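Local coordinates for protein arylalkylamine N-Acetyltransferase like 5b (Aedes aegypti, PDB 4FD4) that probably transfers an acyl group from coenzyme A thioesters to arylalkylamines such as serotonin, as a GNAT-fold N-acetyltransferase, at residues Asp15-Val20 with Phe51-Val56; His25-Pro30 with Ala133-Tyr138; Ile36-Gly41 with Thr98-Asp103. One frame throughout, in Å; residues are numbered along the deposited sequence.

Contact 1. Residues Asp15-Val20 with Phe51-Val56; sequences DELEQV and FSLSFV
Leu17 and Val20, one turn apart on the first helix, close on Leu53 and Val56 through apolar side-chain carbons. CD1 of Leu17 does the reaching: it lies 3.9 Å from CB of Leu53 and 4.1 Å from CB of Val56, so a single methyl fills the angle between the two residues, while CG and CD2 of Leu17 rest against CD1 of Leu53. It gets there because CG stands opposite the backbone nitrogen (chi1 -167°), which swings the branch across from a CB that does not itself face the partner. Val20 has its CB already aimed at the other segment. Its CG1 touches CD2 of Leu53 at 3.7 Å, and its CG2 meets CG2 of Val56 at 4.0 Å, the valine running antiparallel to both partners. Leu53 is thereby forked between two neighbours, CD1 given to Leu17 and CD2 to Val20.

In the GNAT fold the first helix packs over one face of the central sheet, and here the C-terminal part of helix 46-53 is fitted against its opening turn. Strand 61-66 lies beneath, where Val61 touches both Val20 and Val56. Leu53 also touches Leu24 and Arg21 of the first helix. Val56 N bonds to Leu53 O at 3.0 Å, and Ser54 OG turns back to Phe51 O at 2.6 Å. Glu16, at the N-cap position, ties the start of helix 17-28 back to the preceding chain, OE2 in a salt bridge to Arg10 and OE1 accepting from Arg13 N.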
ATOM      1  N   ASP A  15     -18.051   6.395   8.631  1.00 29.10           N
ATOM      2  CA  ASP A  15     -18.346   7.804   8.891  1.00 29.93           C
ATOM      3  C   ASP A  15     -17.060   8.625   9.056  1.00 31.72           C
ATOM      4  O   ASP A  15     -17.102   9.853   9.126  1.00 33.62           O
ATOM      5  CB  ASP A  15     -19.276   7.957  10.111  1.00 31.36           C
ATOM      6  CG  ASP A  15     -18.662   7.417  11.395  1.00 31.52           C
ATOM      7  OD1 ASP A  15     -18.917   6.242  11.749  1.00 34.37           O
ATOM      8  OD2 ASP A  15     -17.921   8.165  12.062  1.00 29.84           O
ATOM      9  N   GLU A  16     -15.914   7.949   9.070  1.00 25.87           N
ATOM     10  CA  GLU A  16     -14.639   8.638   9.242  1.00 30.78           C
ATOM     11  C   GLU A  16     -13.866   8.760   7.930  1.00 27.27           C
ATOM     12  O   GLU A  16     -12.686   9.123   7.913  1.00 26.79           O
ATOM     13  CB  GLU A  16     -13.794   7.916  10.290  1.00 28.15           C
ATOM     14  CG  GLU A  16     -14.435   7.886  11.662  1.00 28.54           C
ATOM     15  CD  GLU A  16     -13.552   7.204  12.688  1.00 29.13           C
ATOM     16  OE1 GLU A  16     -13.275   5.991  12.526  1.00 26.75           O
ATOM     17  OE2 GLU A  16     -13.112   7.883  13.640  1.00 32.85           O
ATOM     18  N   LEU A  17     -14.533   8.445   6.831  1.00 31.20           N
ATOM     19  CA  LEU A  17     -13.899   8.547   5.523  1.00 30.11           C
ATOM     20  C   LEU A  17     -13.114   9.863   5.350  1.00 30.55           C
ATOM     21  O   LEU A  17     -11.955   9.863   4.897  1.00 24.35           O
ATOM     22  CB  LEU A  17     -14.957   8.389   4.430  1.00 28.94           C
ATOM     23  CG  LEU A  17     -14.406   8.169   3.024  1.00 36.13           C
ATOM     24  CD1 LEU A  17     -14.481   6.701   2.622  1.00 35.15           C
ATOM     25  CD2 LEU A  17     -15.176   9.036   2.055  1.00 38.17           C
ATOM     26  N   GLU A  18     -13.711  10.990   5.729  1.00 31.42           N
ATOM     27  CA  GLU A  18     -13.022  12.264   5.527  1.00 31.10           C
ATOM     28  C   GLU A  18     -11.728  12.366   6.337  1.00 29.66           C
ATOM     29  O   GLU A  18     -10.700  12.837   5.825  1.00 28.34           O
ATOM     30  CB  GLU A  18     -13.949  13.468   5.771  1.00 33.80           C
ATOM     31  CG  GLU A  18     -14.863  13.781   4.582  1.00 41.08           C
ATOM     32  CD  GLU A  18     -14.103  13.879   3.257  1.00 43.08           C
ATOM     33  OE1 GLU A  18     -13.080  14.602   3.196  1.00 43.28           O
ATOM     34  OE2 GLU A  18     -14.533  13.235   2.273  1.00 44.06           O
ATOM     35  N   GLN A  19     -11.745  11.892   7.579  1.00 27.78           N
ATOM     36  CA  GLN A  19     -10.498  11.887   8.337  1.00 27.30           C
ATOM     37  C   GLN A  19      -9.460  10.975   7.674  1.00 24.94           C
ATOM     38  O   GLN A  19      -8.268  11.300   7.653  1.00 26.07           O
ATOM     39  CB  GLN A  19     -10.723  11.486   9.793  1.00 31.74           C
ATOM     40  CG  GLN A  19     -11.572  12.485  10.571  1.00 35.10           C
ATOM     41  CD  GLN A  19     -13.052  12.199  10.445  1.00 41.49           C
ATOM     42  OE1 GLN A  19     -13.688  12.564   9.452  1.00 43.02           O
ATOM     43  NE2 GLN A  19     -13.617  11.538  11.459  1.00 45.51           N
ATOM     44  N   VAL A  20      -9.902   9.853   7.106  1.00 26.69           N
ATOM     45  CA  VAL A  20      -8.936   8.962   6.468  1.00 25.27           C
ATOM     46  C   VAL A  20      -8.373   9.754   5.293  1.00 24.41           C
ATOM     47  O   VAL A  20      -7.153   9.843   5.109  1.00 25.76           O
ATOM     48  CB  VAL A  20      -9.580   7.634   6.014  1.00 24.06           C
ATOM     49  CG1 VAL A  20      -8.565   6.758   5.280  1.00 19.95           C
ATOM     50  CG2 VAL A  20     -10.157   6.869   7.231  1.00 19.37           C
ATOM     51  N   PHE A  51      -9.622   4.894  -5.011  1.00 25.34           N
ATOM     52  CA  PHE A  51      -9.167   3.524  -4.791  1.00 22.78           C
ATOM     53  C   PHE A  51      -8.839   3.312  -3.314  1.00 26.52           C
ATOM     54  O   PHE A  51      -9.339   2.381  -2.684  1.00 22.80           O
ATOM     55  CB  PHE A  51      -7.932   3.215  -5.630  1.00 24.56           C
ATOM     56  CG  PHE A  51      -7.337   1.838  -5.359  1.00 25.51           C
ATOM     57  CD1 PHE A  51      -6.183   1.698  -4.602  1.00 26.16           C
ATOM     58  CD2 PHE A  51      -7.940   0.696  -5.869  1.00 34.93           C
ATOM     59  CE1 PHE A  51      -5.637   0.435  -4.348  1.00 29.94           C
ATOM     60  CE2 PHE A  51      -7.400  -0.571  -5.629  1.00 31.76           C
ATOM     61  CZ  PHE A  51      -6.250  -0.701  -4.867  1.00 27.39           C
ATOM     62  N   SER A  52      -7.993   4.175  -2.762  1.00 23.47           N
ATOM     63  CA  SER A  52      -7.584   3.995  -1.376  1.00 24.13           C
ATOM     64  C   SER A  52      -8.754   4.045  -0.387  1.00 23.10           C
ATOM     65  O   SER A  52      -8.823   3.243   0.543  1.00 26.63           O
ATOM     66  CB  SER A  52      -6.503   5.007  -1.002  1.00 26.68           C
ATOM     67  OG  SER A  52      -5.385   4.848  -1.854  1.00 32.12           O
ATOM     68  N   LEU A  53      -9.688   4.968  -0.591  1.00 21.48           N
ATOM     69  CA  LEU A  53     -10.795   5.112   0.337  1.00 20.62           C
ATOM     70  C   LEU A  53     -11.841   4.009   0.176  1.00 26.40           C
ATOM     71  O   LEU A  53     -12.611   3.756   1.098  1.00 26.18           O
ATOM     72  CB  LEU A  53     -11.460   6.479   0.188  1.00 24.84           C
ATOM     73  CG  LEU A  53     -10.646   7.709   0.594  1.00 28.00           C
ATOM     74  CD1 LEU A  53     -11.474   8.966   0.309  1.00 30.82           C
ATOM     75  CD2 LEU A  53     -10.245   7.674   2.066  1.00 26.38           C
ATOM     76  N   SER A  54     -11.884   3.364  -0.988  1.00 22.49           N
ATOM     77  CA  SER A  54     -12.854   2.291  -1.178  1.00 24.32           C
ATOM     78  C   SER A  54     -12.682   1.210  -0.097  1.00 27.75           C
ATOM     79  O   SER A  54     -13.588   0.422   0.133  1.00 24.73           O
ATOM     80  CB  SER A  54     -12.741   1.667  -2.573  1.00 26.62           C
ATOM     81  OG  SER A  54     -11.508   0.980  -2.715  1.00 28.11           O
ATOM     82  N   PHE A  55     -11.539   1.182   0.589  1.00 26.15           N
ATOM     83  CA  PHE A  55     -11.320   0.138   1.595  1.00 26.00           C
ATOM     84  C   PHE A  55     -11.927   0.420   2.973  1.00 25.35           C
ATOM     85  O   PHE A  55     -12.106  -0.508   3.773  1.00 24.51           O
ATOM     86  CB  PHE A  55      -9.833  -0.229   1.711  1.00 26.03           C
ATOM     87  CG  PHE A  55      -9.271  -0.807   0.456  1.00 25.30           C
ATOM     88  CD1 PHE A  55      -8.556  -0.008  -0.429  1.00 24.16           C
ATOM     89  CD2 PHE A  55      -9.500  -2.143   0.126  1.00 27.27           C
ATOM     90  CE1 PHE A  55      -8.049  -0.535  -1.613  1.00 26.80           C
ATOM     91  CE2 PHE A  55      -9.007  -2.679  -1.056  1.00 24.15           C
ATOM     92  CZ  PHE A  55      -8.272  -1.878  -1.928  1.00 30.73           C
ATOM     93  N   VAL A  56     -12.260   1.676   3.256  1.00 26.15           N
ATOM     94  CA  VAL A  56     -12.807   2.010   4.578  1.00 22.38           C
ATOM     95  C   VAL A  56     -14.066   1.208   4.876  1.00 25.17           C
ATOM     96  O   VAL A  56     -14.203   0.640   5.950  1.00 27.12           O
ATOM     97  CB  VAL A  56     -13.130   3.505   4.714  1.00 24.82           C
ATOM     98  CG1 VAL A  56     -13.897   3.773   6.019  1.00 22.25           C
ATOM     99  CG2 VAL A  56     -11.854   4.332   4.666  1.00 20.13           C
TER

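Contact 2. Residues His25-Pro30 with Ala133-Tyr138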
ATOM      1  N   HIS A  25      -3.839  12.582   2.597  1.00 24.01           N
ATOM      2  CA  HIS A  25      -3.332  13.797   1.959  1.00 25.26           C
ATOM      3  C   HIS A  25      -2.061  14.255   2.677  1.00 23.83           C
ATOM      4  O   HIS A  25      -1.137  14.759   2.048  1.00 28.47           O
ATOM      5  CB  HIS A  25      -4.359  14.925   2.075  1.00 30.47           C
ATOM      6  CG  HIS A  25      -5.312  15.024   0.926  1.00 36.41           C
ATOM      7  ND1 HIS A  25      -5.340  16.120   0.081  1.00 47.73           N
ATOM      8  CD2 HIS A  25      -6.298  14.202   0.506  1.00 41.58           C
ATOM      9  CE1 HIS A  25      -6.294  15.952  -0.815  1.00 43.88           C
ATOM     10  NE2 HIS A  25      -6.894  14.797  -0.585  1.00 40.23           N
ATOM     11  N   ARG A  26      -2.016  14.077   3.996  1.00 26.69           N
ATOM     12  CA  ARG A  26      -1.016  14.802   4.800  1.00 28.58           C
ATOM     13  C   ARG A  26       0.321  14.082   4.887  1.00 28.18           C
ATOM     14  O   ARG A  26       1.377  14.692   4.722  1.00 32.74           O
ATOM     15  CB  ARG A  26      -1.555  15.075   6.215  1.00 31.39           C
ATOM     16  CG  ARG A  26      -0.794  16.160   6.987  1.00 36.06           C
ATOM     17  CD  ARG A  26      -1.359  16.361   8.393  1.00 39.33           C
ATOM     18  NE  ARG A  26      -0.853  15.362   9.334  1.00 42.41           N
ATOM     19  CZ  ARG A  26      -1.609  14.649  10.166  1.00 45.05           C
ATOM     20  NH1 ARG A  26      -1.046  13.759  10.989  1.00 44.28           N
ATOM     21  NH2 ARG A  26      -2.926  14.818  10.181  1.00 47.79           N
ATOM     22  N   ILE A  27       0.277  12.780   5.132  1.00 28.52           N
ATOM     23  CA  ILE A  27       1.503  12.034   5.395  1.00 29.85           C
ATOM     24  C   ILE A  27       1.805  10.951   4.371  1.00 28.39           C
ATOM     25  O   ILE A  27       2.935  10.469   4.289  1.00 31.90           O
ATOM     26  CB  ILE A  27       1.489  11.389   6.796  1.00 32.39           C
ATOM     27  CG1 ILE A  27       0.426  10.294   6.879  1.00 30.92           C
ATOM     28  CG2 ILE A  27       1.261  12.449   7.885  1.00 27.55           C
ATOM     29  CD1 ILE A  27       0.570   9.410   8.114  1.00 30.18           C
ATOM     30  N   TYR A  28       0.816  10.559   3.576  1.00 26.64           N
ATOM     31  CA  TYR A  28       1.059   9.458   2.641  1.00 30.64           C
ATOM     32  C   TYR A  28       1.465   9.920   1.236  1.00 30.44           C
ATOM     33  O   TYR A  28       2.605   9.716   0.812  1.00 28.33           O
ATOM     34  CB  TYR A  28      -0.149   8.509   2.566  1.00 26.75           C
ATOM     35  CG  TYR A  28       0.030   7.446   1.498  1.00 23.63           C
ATOM     36  CD1 TYR A  28       1.025   6.478   1.608  1.00 27.97           C
ATOM     37  CD2 TYR A  28      -0.798   7.408   0.390  1.00 29.31           C
ATOM     38  CE1 TYR A  28       1.199   5.507   0.621  1.00 25.85           C
ATOM     39  CE2 TYR A  28      -0.641   6.443  -0.595  1.00 28.07           C
ATOM     40  CZ  TYR A  28       0.359   5.499  -0.477  1.00 31.18           C
ATOM     41  OH  TYR A  28       0.504   4.542  -1.466  1.00 32.66           O
ATOM     42  N   TYR A  29       0.526  10.531   0.520  1.00 25.21           N
ATOM     43  CA  TYR A  29       0.768  10.941  -0.866  1.00 28.06           C
ATOM     44  C   TYR A  29       2.000  11.834  -1.078  1.00 31.71           C
ATOM     45  O   TYR A  29       2.768  11.618  -2.015  1.00 35.32           O
ATOM     46  CB  TYR A  29      -0.489  11.583  -1.461  1.00 28.33           C
ATOM     47  CG  TYR A  29      -1.579  10.571  -1.773  1.00 28.70           C
ATOM     48  CD1 TYR A  29      -1.367   9.561  -2.704  1.00 30.35           C
ATOM     49  CD2 TYR A  29      -2.816  10.634  -1.146  1.00 23.34           C
ATOM     50  CE1 TYR A  29      -2.363   8.625  -2.992  1.00 26.74           C
ATOM     51  CE2 TYR A  29      -3.816   9.710  -1.432  1.00 30.53           C
ATOM     52  CZ  TYR A  29      -3.579   8.709  -2.358  1.00 29.27           C
ATOM     53  OH  TYR A  29      -4.572   7.790  -2.649  1.00 36.62           O
ATOM     54  N   PRO A  30       2.211  12.829  -0.195  1.00 36.32           N
ATOM     55  CA  PRO A  30       3.354  13.730  -0.410  1.00 33.16           C
ATOM     56  C   PRO A  30       4.698  13.023  -0.355  1.00 31.81           C
ATOM     57  O   PRO A  30       5.706  13.566  -0.792  1.00 36.20           O
ATOM     58  CB  PRO A  30       3.236  14.721   0.758  1.00 36.85           C
ATOM     59  CG  PRO A  30       1.783  14.723   1.102  1.00 35.66           C
ATOM     60  CD  PRO A  30       1.344  13.289   0.906  1.00 27.98           C
ATOM     61  N   ALA A 133       1.564   4.164   6.461  1.00 21.52           N
ATOM     62  CA  ALA A 133       2.110   5.514   6.606  1.00 27.90           C
ATOM     63  C   ALA A 133       2.017   6.024   8.043  1.00 25.97           C
ATOM     64  O   ALA A 133       0.975   5.926   8.694  1.00 23.88           O
ATOM     65  CB  ALA A 133       1.425   6.476   5.646  1.00 25.89           C
ATOM     66  N   VAL A 134       3.123   6.571   8.525  1.00 24.40           N
ATOM     67  CA  VAL A 134       3.212   7.050   9.892  1.00 23.75           C
ATOM     68  C   VAL A 134       3.685   8.493   9.850  1.00 21.72           C
ATOM     69  O   VAL A 134       4.609   8.826   9.106  1.00 21.35           O
ATOM     70  CB  VAL A 134       4.211   6.194  10.697  1.00 27.24           C
ATOM     71  CG1 VAL A 134       4.475   6.800  12.070  1.00 29.55           C
ATOM     72  CG2 VAL A 134       3.689   4.764  10.839  1.00 29.90           C
ATOM     73  N   ASP A 135       3.042   9.351  10.626  1.00 22.02           N
ATOM     74  CA  ASP A 135       3.516  10.728  10.775  1.00 24.68           C
ATOM     75  C   ASP A 135       4.940  10.694  11.350  1.00 21.02           C
ATOM     76  O   ASP A 135       5.149  10.182  12.444  1.00 23.38           O
ATOM     77  CB  ASP A 135       2.580  11.476  11.714  1.00 24.69           C
ATOM     78  CG  ASP A 135       2.914  12.949  11.826  1.00 29.37           C
ATOM     79  OD1 ASP A 135       1.956  13.741  11.930  1.00 30.64           O
ATOM     80  OD2 ASP A 135       4.121  13.307  11.840  1.00 24.05           O
ATOM     81  N   PRO A 136       5.927  11.212  10.600  1.00 24.77           N
ATOM     82  CA  PRO A 136       7.321  11.048  11.043  1.00 25.12           C
ATOM     83  C   PRO A 136       7.689  11.807  12.321  1.00 29.45           C
ATOM     84  O   PRO A 136       8.756  11.521  12.891  1.00 29.63           O
ATOM     85  CB  PRO A 136       8.142  11.566   9.850  1.00 24.13           C
ATOM     86  CG  PRO A 136       7.233  12.465   9.108  1.00 28.49           C
ATOM     87  CD  PRO A 136       5.836  11.929   9.313  1.00 29.70           C
ATOM     88  N   THR A 137       6.832  12.728  12.765  1.00 24.57           N
ATOM     89  CA  THR A 137       7.068  13.446  14.019  1.00 28.78           C
ATOM     90  C   THR A 137       6.618  12.660  15.247  1.00 33.91           C
ATOM     91  O   THR A 137       6.860  13.082  16.384  1.00 34.01           O
ATOM     92  CB  THR A 137       6.396  14.843  14.046  1.00 27.54           C
ATOM     93  OG1 THR A 137       4.974  14.695  14.161  1.00 34.38           O
ATOM     94  CG2 THR A 137       6.757  15.640  12.778  1.00 27.77           C
ATOM     95  N   TYR A 138       5.946  11.532  15.030  1.00 31.10           N
ATOM     96  CA  TYR A 138       5.586  10.665  16.144  1.00 26.26           C
ATOM     97  C   TYR A 138       6.564   9.500  16.215  1.00 32.31           C
ATOM     98  O   TYR A 138       6.206   8.357  15.948  1.00 30.82           O
ATOM     99  CB  TYR A 138       4.134  10.176  16.033  1.00 30.20           C
ATOM    100  CG  TYR A 138       3.109  11.229  16.412  1.00 30.22           C
ATOM    101  CD1 TYR A 138       2.792  12.258  15.543  1.00 29.94           C
ATOM    102  CD2 TYR A 138       2.483  11.209  17.655  1.00 36.36           C
ATOM    103  CE1 TYR A 138       1.869  13.237  15.887  1.00 34.57           C
ATOM    104  CE2 TYR A 138       1.551  12.185  18.007  1.00 38.07           C
ATOM    105  CZ  TYR A 138       1.252  13.195  17.117  1.00 32.82           C
ATOM    106  OH  TYR A 138       0.332  14.172  17.443  1.00 40.73           O
TER
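OD2 of Asp135 is gripped twice by Thr137, and the other oxygen of the same carboxylate reaches across to Arg26. Thr137 N gives OD2 a bond of 2.9 Å that closes an Asx turn, and Thr137 OG1 adds a second of 2.8 Å from above the carboxylate plane. This turn follows strand 126-134, the central strand of the GNAT sheet, and leads towards helix 143-158 through a loop that, as in other GNAT enzymes, probably binds the coenzyme A pyrophosphate; a type I beta turn from Asp135 to Tyr138 overlaps it. With one oxygen so held, the carboxylate is limited in rotation and presents OD1 to Arg26 NH1 in a salt bridge of 3.1 Å. The bond is bent (152°) and meets OD1 on the anti side, the guanidinium and carboxylate planes standing 51° apart. Arg26 NH2 pairs with Glu22, one turn back on its helix, and NH1 also bonds to Phe72 O, so the guanidinium is shared among Glu22, Phe72 O and Asp135.

Beside the charged pair, Ile27 packs between helix and strand. Its CG1 sits between the backbone nitrogen and carbonyl carbon (chi1 67°), which sends CD1 against the backbone at the end of the strand, 3.5 Å from Asp135 N. Ala133 offers its methyl to both Ile27 and Tyr28: CB of Ala133 lies 3.9 Å from CD1 of Ile27 and 4.0 Å from CB of Tyr28.

Contact 3. Residues Ile36-Gly41 with Thr98-Asp103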
ATOM      1  N   ILE A  36       5.169  10.344  -6.216  1.00 33.68           N
ATOM      2  CA  ILE A  36       6.008  11.542  -6.431  1.00 39.15           C
ATOM      3  C   ILE A  36       7.151  11.366  -7.439  1.00 39.88           C
ATOM      4  O   ILE A  36       7.759  12.346  -7.869  1.00 39.45           O
ATOM      5  CB  ILE A  36       6.575  12.143  -5.112  1.00 34.77           C
ATOM      6  CG1 ILE A  36       7.601  11.200  -4.484  1.00 32.10           C
ATOM      7  CG2 ILE A  36       5.445  12.475  -4.139  1.00 33.95           C
ATOM      8  CD1 ILE A  36       8.483  11.876  -3.445  1.00 42.33           C
ATOM      9  N   SER A  37       7.454  10.129  -7.820  1.00 37.34           N
ATOM     10  CA  SER A  37       8.497   9.910  -8.822  1.00 35.06           C
ATOM     11  C   SER A  37       7.942   9.994 -10.246  1.00 42.80           C
ATOM     12  O   SER A  37       8.698   9.949 -11.225  1.00 37.44           O
ATOM     13  CB  SER A  37       9.172   8.563  -8.607  1.00 36.00           C
ATOM     14  OG  SER A  37       8.365   7.510  -9.103  1.00 44.67           O
ATOM     15  N   TYR A  38       6.622  10.125 -10.353  1.00 35.02           N
ATOM     16  CA  TYR A  38       5.941  10.102 -11.641  1.00 36.40           C
ATOM     17  C   TYR A  38       6.407  11.236 -12.543  1.00 41.98           C
ATOM     18  O   TYR A  38       6.503  12.394 -12.123  1.00 37.87           O
ATOM     19  CB  TYR A  38       4.427  10.182 -11.457  1.00 34.23           C
ATOM     20  CG  TYR A  38       3.617   9.930 -12.722  1.00 32.49           C
ATOM     21  CD1 TYR A  38       3.694   8.723 -13.399  1.00 32.75           C
ATOM     22  CD2 TYR A  38       2.748  10.886 -13.207  1.00 35.62           C
ATOM     23  CE1 TYR A  38       2.932   8.486 -14.544  1.00 33.92           C
ATOM     24  CE2 TYR A  38       1.988  10.665 -14.347  1.00 35.25           C
ATOM     25  CZ  TYR A  38       2.086   9.467 -15.007  1.00 35.37           C
ATOM     26  OH  TYR A  38       1.321   9.253 -16.130  1.00 33.31           O
ATOM     27  N   VAL A  39       6.673  10.866 -13.792  1.00 42.33           N
ATOM     28  CA  VAL A  39       7.225  11.735 -14.823  1.00 42.41           C
ATOM     29  C   VAL A  39       6.407  12.987 -15.160  1.00 43.58           C
ATOM     30  O   VAL A  39       6.984  14.039 -15.458  1.00 47.84           O
ATOM     31  CB  VAL A  39       7.485  10.898 -16.094  1.00 44.52           C
ATOM     32  CG1 VAL A  39       7.281  11.725 -17.355  1.00 47.27           C
ATOM     33  CG2 VAL A  39       8.872  10.275 -16.035  1.00 44.38           C
ATOM     34  N   HIS A  40       5.080  12.891 -15.120  1.00 43.06           N
ATOM     35  CA  HIS A  40       4.245  14.017 -15.546  1.00 38.87           C
ATOM     36  C   HIS A  40       3.591  14.809 -14.408  1.00 45.45           C
ATOM     37  O   HIS A  40       2.612  15.527 -14.632  1.00 49.69           O
ATOM     38  CB  HIS A  40       3.177  13.564 -16.548  1.00 44.35           C
ATOM     39  CG  HIS A  40       3.727  12.804 -17.715  1.00 49.72           C
ATOM     40  ND1 HIS A  40       4.557  13.379 -18.654  1.00 47.42           N
ATOM     41  CD2 HIS A  40       3.563  11.515 -18.095  1.00 50.06           C
ATOM     42  CE1 HIS A  40       4.881  12.475 -19.562  1.00 54.89           C
ATOM     43  NE2 HIS A  40       4.292  11.334 -19.244  1.00 54.31           N
ATOM     44  N   GLY A  41       4.129  14.690 -13.197  1.00 42.78           N
ATOM     45  CA  GLY A  41       3.567  15.392 -12.055  1.00 44.44           C
ATOM     46  C   GLY A  41       3.513  14.535 -10.801  1.00 44.86           C
ATOM     47  O   GLY A  41       3.110  13.363 -10.846  1.00 34.86           O
ATOM     48  N   THR A  98      -7.842   9.374 -15.073  1.00 28.54           N
ATOM     49  CA  THR A  98      -6.562   9.999 -15.376  1.00 28.55           C
ATOM     50  C   THR A  98      -5.538   9.021 -15.921  1.00 29.76           C
ATOM     51  O   THR A  98      -5.564   7.831 -15.599  1.00 27.99           O
ATOM     52  CB  THR A  98      -5.958  10.744 -14.151  1.00 32.12           C
ATOM     53  OG1 THR A  98      -5.460   9.797 -13.203  1.00 29.88           O
ATOM     54  CG2 THR A  98      -7.004  11.633 -13.477  1.00 33.60           C
ATOM     55  N   LYS A  99      -4.614   9.526 -16.729  1.00 30.51           N
ATOM     56  CA  LYS A  99      -3.564   8.666 -17.244  1.00 33.13           C
ATOM     57  C   LYS A  99      -2.623   8.252 -16.121  1.00 29.52           C
ATOM     58  O   LYS A  99      -2.136   7.130 -16.112  1.00 25.95           O
ATOM     59  CB  LYS A  99      -2.781   9.330 -18.387  1.00 33.06           C
ATOM     60  CG  LYS A  99      -1.580   8.488 -18.846  1.00 36.58           C
ATOM     61  CD  LYS A  99      -1.277   8.666 -20.324  1.00 42.33           C
ATOM     62  CE  LYS A  99       0.026   7.981 -20.714  1.00 42.63           C
ATOM     63  NZ  LYS A  99       0.091   6.561 -20.273  1.00 45.58           N
ATOM     64  N   LYS A 100      -2.370   9.152 -15.171  1.00 27.09           N
ATOM     65  CA  LYS A 100      -1.436   8.834 -14.092  1.00 30.23           C
ATOM     66  C   LYS A 100      -1.896   7.618 -13.301  1.00 24.04           C
ATOM     67  O   LYS A 100      -1.096   6.716 -13.001  1.00 24.39           O
ATOM     68  CB  LYS A 100      -1.245  10.016 -13.141  1.00 30.25           C
ATOM     69  CG  LYS A 100      -0.325   9.681 -11.965  1.00 27.75           C
ATOM     70  CD  LYS A 100       0.054  10.910 -11.148  1.00 26.52           C
ATOM     71  CE  LYS A 100       0.920  10.531  -9.964  1.00 29.73           C
ATOM     72  NZ  LYS A 100       1.628  11.708  -9.358  1.00 34.68           N
ATOM     73  N   TRP A 101      -3.172   7.602 -12.942  1.00 24.73           N
ATOM     74  CA  TRP A 101      -3.693   6.491 -12.143  1.00 28.78           C
ATOM     75  C   TRP A 101      -3.703   5.207 -12.961  1.00 28.34           C
ATOM     76  O   TRP A 101      -3.434   4.145 -12.417  1.00 26.07           O
ATOM     77  CB  TRP A 101      -5.074   6.776 -11.544  1.00 30.16           C
ATOM     78  CG  TRP A 101      -5.626   5.602 -10.741  1.00 30.15           C
ATOM     79  CD1 TRP A 101      -6.802   4.933 -10.960  1.00 29.71           C
ATOM     80  CD2 TRP A 101      -5.001   4.953  -9.626  1.00 27.18           C
ATOM     81  NE1 TRP A 101      -6.954   3.927 -10.035  1.00 26.82           N
ATOM     82  CE2 TRP A 101      -5.854   3.911  -9.209  1.00 32.73           C
ATOM     83  CE3 TRP A 101      -3.803   5.159  -8.929  1.00 29.19           C
ATOM     84  CZ2 TRP A 101      -5.555   3.078  -8.132  1.00 31.32           C
ATOM     85  CZ3 TRP A 101      -3.497   4.321  -7.862  1.00 34.38           C
ATOM     86  CH2 TRP A 101      -4.373   3.297  -7.476  1.00 30.10           C
ATOM     87  N   GLY A 102      -4.011   5.302 -14.254  1.00 26.29           N
ATOM     88  CA  GLY A 102      -3.914   4.135 -15.133  1.00 29.03           C
ATOM     89  C   GLY A 102      -2.511   3.542 -15.182  1.00 26.43           C
ATOM     90  O   GLY A 102      -2.326   2.318 -15.083  1.00 29.68           O
ATOM     91  N   ASP A 103      -1.513   4.414 -15.317  1.00 27.28           N
ATOM     92  CA  ASP A 103      -0.118   3.987 -15.329  1.00 26.20           C
ATOM     93  C   ASP A 103       0.289   3.336 -14.009  1.00 27.29           C
ATOM     94  O   ASP A 103       0.985   2.298 -13.986  1.00 26.33           O
ATOM     95  CB  ASP A 103       0.822   5.169 -15.623  1.00 28.85           C
ATOM     96  CG  ASP A 103       0.662   5.724 -17.034  1.00 35.02           C
ATOM     97  OD1 ASP A 103       1.093   6.882 -17.251  1.00 30.87           O
ATOM     98  OD2 ASP A 103       0.107   5.015 -17.913  1.00 32.35           O
TER
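Tyr38 and Lys100 each set CG opposite the backbone nitrogen (chi1 -170° and 177°), and the lysine then stays extended to its end, so that ring and chain run alongside each other, pointing opposite ways. The aliphatic part of Lys100 lies over one face of the phenol: CG stands 3.7 Å from the ring centroid of Tyr38, 23° off the normal, a CH-pi contact. CD presses closer to the rim, 3.4 Å from CD2 of Tyr38. The ammonium of Lys100 passes the ring to bond Gly41 O at 2.7 Å, and the hydroxyl of Tyr38 donates to Asp103 OD1 at 2.6 Å, meeting that oxygen on its anti side.

Asp103 is held from a second direction. Lys99, one turn earlier on the same helix, bends its chain to put NZ on the syn lone pair of OD2, a salt bridge of 2.8 Å. This i to i+4 pair fixes the carboxylate that receives the phenol, and the nearby ammonium probably favours its charged form. Lys100 NZ likewise bonds the backbone oxygens of Thr35 and Ser43 as well as Gly41, which gathers the end of helix 33-37 and the loop after it round the ammonium.

The contact joins the first turn of helix 99-115, where N-cap Thr98 OG1 accepts from Trp101 N, to the loop leaving helix 33-37. Trp101 packs on helix 46-53, and backbone bonds from Ser37 and Val39 to Glu202 and Leu200 tie the helix end and the loop to the chain leading into strand 209-216.

From the N terminus, helix 17-28 supplies the first half of two contacts: its start enters contact 1 and its end contact 2, and helix 33-37 then leads into contact 3. Contact 1 closes first, at 51-56, a short loop made largely of helix. Contact 3 closes next, at 98-103, crossing contact 1. Contact 2, opened within the loop of contact 1, closes last, at 133-138, and so crosses it, while contact 3 is nested within contact 2. Together they tie the helical N-terminal region to strand 126-134 and helix 99-115. Ser52 probably hydrogen-bonds to Tyr29 between contacts 1 and 2, Phe51 packs on Trp101 between 1 and 3, and Ile36 touches Tyr29 and Pro30 between 2 and 3.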